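Local coordinates for protein Emp47p (form2) (Saccharomyces cerevisiae, PDB 2A70) that takes part in the secretion of glycoproteins, in nuclear architecture and gene silencing, and is required for a related protein to leave the endoplasmic reticulum, at residues K60-M65 against T162-D167. Residues are numbered along the deposited sequence; the frame is centred on the assembly and turned at random. Where two conformers were deposited one is given.
Sequences KDSFTM and TYDLED
One face of the F63 ring is covered by CB of Y163, which stands 4.0 Å from the ring centroid and 26° off the normal, a CH-pi contact; D61 O lies in the ring plane at its edge. The two aromatic rings meet obliquely, their planes inclined at 45°. With CG of Y163 anti to the backbone N, the tyrosine ring extends past the phenylalanine, leaving mainly its CB over that face. The backbones that carry the rings form an antiparallel hydrogen-bonded pair, F63 with Y163, through F63 N to Y163 O (3.1 Å) and Y163 N to F63 O (2.9 Å). T64 and T162 form the next, non-hydrogen-bonded pair on the other face, where CG2 of T162 packs 3.5 Å from OG1 of T64.

Just before F63, S62 OG serves two partners: it donates to E166 OE1 (2.6 Å), meeting the syn side 34° out of the carboxylate plane, and accepts from L165 N (2.8 Å). A bend at the second torsion of E166 brings its carboxylate back to this hydroxyl. One water accepts from S62 N and donates to D61 OD2 and E166 OE2, bridging two carboxylates whose like charges it probably helps to screen. E166 N also donates to D164 OD1 from above the carboxylate plane, an Asx turn that ties the E166 backbone to D164.

In this legume-lectin-like beta sandwich, strand 63-72 lies between 210-220 and 157-164, with 170-175 beyond. F63 stacks on F86 of the opposing sheet, Y163 meets F188 edge-to-face, and T64 OG1 bonds to G221 O beside the C-terminus.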
loop_
_atom_site.group_PDB
_atom_site.type_symbol
_atom_site.label_atom_id
_atom_site.label_comp_id
_atom_site.label_asym_id
_atom_site.label_seq_id
_atom_site.Cartn_x
_atom_site.Cartn_y
_atom_site.Cartn_z
ATOM N N LYS A 60 17.233 6.908 -5.700
ATOM C CA LYS A 60 18.548 6.944 -6.309
ATOM C C LYS A 60 19.002 5.572 -6.796
ATOM O O LYS A 60 19.913 5.478 -7.626
ATOM C CB LYS A 60 19.578 7.515 -5.308
ATOM C CG LYS A 60 19.416 9.027 -5.062
ATOM C CD LYS A 60 20.350 9.762 -5.997
ATOM C CE LYS A 60 20.326 11.270 -5.797
ATOM N NZ LYS A 60 20.825 11.593 -4.421
ATOM N N ASP A 61 18.406 4.509 -6.257
ATOM C CA ASP A 61 18.864 3.161 -6.473
ATOM C C ASP A 61 17.661 2.204 -6.402
ATOM O O ASP A 61 16.597 2.570 -5.933
ATOM C CB ASP A 61 19.909 2.786 -5.425
ATOM C CG ASP A 61 21.272 3.347 -5.828
ATOM O OD1 ASP A 61 21.826 4.046 -4.968
ATOM O OD2 ASP A 61 21.612 3.016 -6.999
ATOM N N SER A 62 17.858 1.002 -6.865
ATOM C CA SER A 62 16.869 -0.065 -6.774
ATOM C C SER A 62 16.392 -0.251 -5.340
ATOM O O SER A 62 17.142 0.005 -4.394
ATOM C CB SER A 62 17.493 -1.354 -7.280
ATOM O OG SER A 62 17.897 -1.173 -8.647
ATOM N N PHE A 63 15.178 -0.765 -5.188
ATOM C CA PHE A 63 14.620 -0.948 -3.858
ATOM C C PHE A 63 13.571 -2.073 -3.875
ATOM O O PHE A 63 13.040 -2.428 -4.924
ATOM C CB PHE A 63 14.020 0.343 -3.277
ATOM C CG PHE A 63 12.817 0.854 -4.016
ATOM C CD1 PHE A 63 11.546 0.466 -3.632
ATOM C CD2 PHE A 63 12.889 1.721 -5.102
ATOM C CE1 PHE A 63 10.420 0.891 -4.276
ATOM C CE2 PHE A 63 11.730 2.167 -5.756
ATOM C CZ PHE A 63 10.483 1.757 -5.351
ATOM N N THR A 64 13.261 -2.484 -2.655
ATOM C CA THR A 64 12.203 -3.432 -2.371
ATOM C C THR A 64 11.328 -2.902 -1.210
ATOM O O THR A 64 11.901 -2.440 -0.209
ATOM C CB THR A 64 12.799 -4.765 -1.906
ATOM O OG1 THR A 64 13.689 -5.263 -2.926
ATOM C CG2 THR A 64 11.775 -5.872 -1.637
ATOM N N MET A 65 10.028 -3.064 -1.355
ATOM C CA MET A 65 9.146 -2.821 -0.226
ATOM C C MET A 65 8.282 -4.047 -0.026
ATOM O O MET A 65 7.612 -4.499 -0.967
ATOM C CB MET A 65 8.258 -1.639 -0.559
ATOM C CG MET A 65 8.748 -0.238 -0.364
ATOM S SD MET A 65 7.244 0.735 -0.390
ATOM C CE MET A 65 6.430 0.166 -1.894
ATOM N N THR A 162 9.258 -4.689 -6.083
ATOM C CA THR A 162 10.670 -4.489 -6.383
ATOM C C THR A 162 10.787 -3.575 -7.590
ATOM O O THR A 162 9.985 -3.601 -8.525
ATOM C CB THR A 162 11.421 -5.812 -6.639
ATOM O OG1 THR A 162 10.692 -6.569 -7.610
ATOM C CG2 THR A 162 11.582 -6.617 -5.364
ATOM N N TYR A 163 11.831 -2.731 -7.541
ATOM C CA TYR A 163 12.110 -1.810 -8.639
ATOM C C TYR A 163 13.603 -1.927 -8.919
ATOM O O TYR A 163 14.423 -1.535 -8.094
ATOM C CB TYR A 163 11.745 -0.373 -8.293
ATOM C CG TYR A 163 11.906 0.588 -9.452
ATOM C CD1 TYR A 163 11.194 0.398 -10.614
ATOM C CD2 TYR A 163 12.781 1.663 -9.334
ATOM C CE1 TYR A 163 11.332 1.281 -11.685
ATOM C CE2 TYR A 163 12.927 2.554 -10.400
ATOM C CZ TYR A 163 12.205 2.358 -11.568
ATOM O OH TYR A 163 12.338 3.216 -12.618
ATOM N N ASP A 164 13.915 -2.538 -10.056
ATOM C CA ASP A 164 15.257 -2.981 -10.378
ATOM C C ASP A 164 15.856 -2.175 -11.528
ATOM O O ASP A 164 15.636 -2.461 -12.715
ATOM C CB ASP A 164 15.258 -4.488 -10.690
ATOM C CG ASP A 164 16.671 -5.055 -10.721
ATOM O OD1 ASP A 164 17.667 -4.284 -10.644
ATOM O OD2 ASP A 164 16.795 -6.286 -10.848
ATOM N N LEU A 165 16.649 -1.144 -11.157
ATOM C CA LEU A 165 17.351 -0.341 -12.132
ATOM C C LEU A 165 18.409 -1.148 -12.882
ATOM O O LEU A 165 18.814 -0.699 -13.938
ATOM C CB LEU A 165 18.042 0.866 -11.461
ATOM C CG LEU A 165 16.995 1.849 -10.841
ATOM C CD1 LEU A 165 17.708 2.717 -9.800
ATOM C CD2 LEU A 165 16.261 2.686 -11.878
ATOM N N GLU A 166 18.834 -2.256 -12.318
ATOM C CA GLU A 166 19.896 -3.080 -12.905
ATOM C C GLU A 166 19.279 -4.180 -13.770
ATOM O O GLU A 166 20.040 -5.044 -14.239
ATOM C CB GLU A 166 20.787 -3.692 -11.835
ATOM C CG GLU A 166 21.673 -2.721 -11.118
ATOM C CD GLU A 166 20.916 -1.799 -10.182
ATOM O OE1 GLU A 166 20.186 -2.287 -9.290
ATOM O OE2 GLU A 166 21.119 -0.573 -10.341
ATOM N N ASP A 167 17.974 -4.129 -14.037
ATOM C CA ASP A 167 17.301 -5.070 -14.932
ATOM C C ASP A 167 16.377 -4.246 -15.831
ATOM O O ASP A 167 15.235 -4.624 -16.051
ATOM C CB ASP A 167 16.556 -6.153 -14.163
ATOM C CG ASP A 167 16.133 -7.338 -15.008
ATOM O OD1 ASP A 167 16.537 -7.401 -16.183
ATOM O OD2 ASP A 167 15.406 -8.199 -14.477
HETATM O O HOH W 1 20.625 0.548 -7.681
#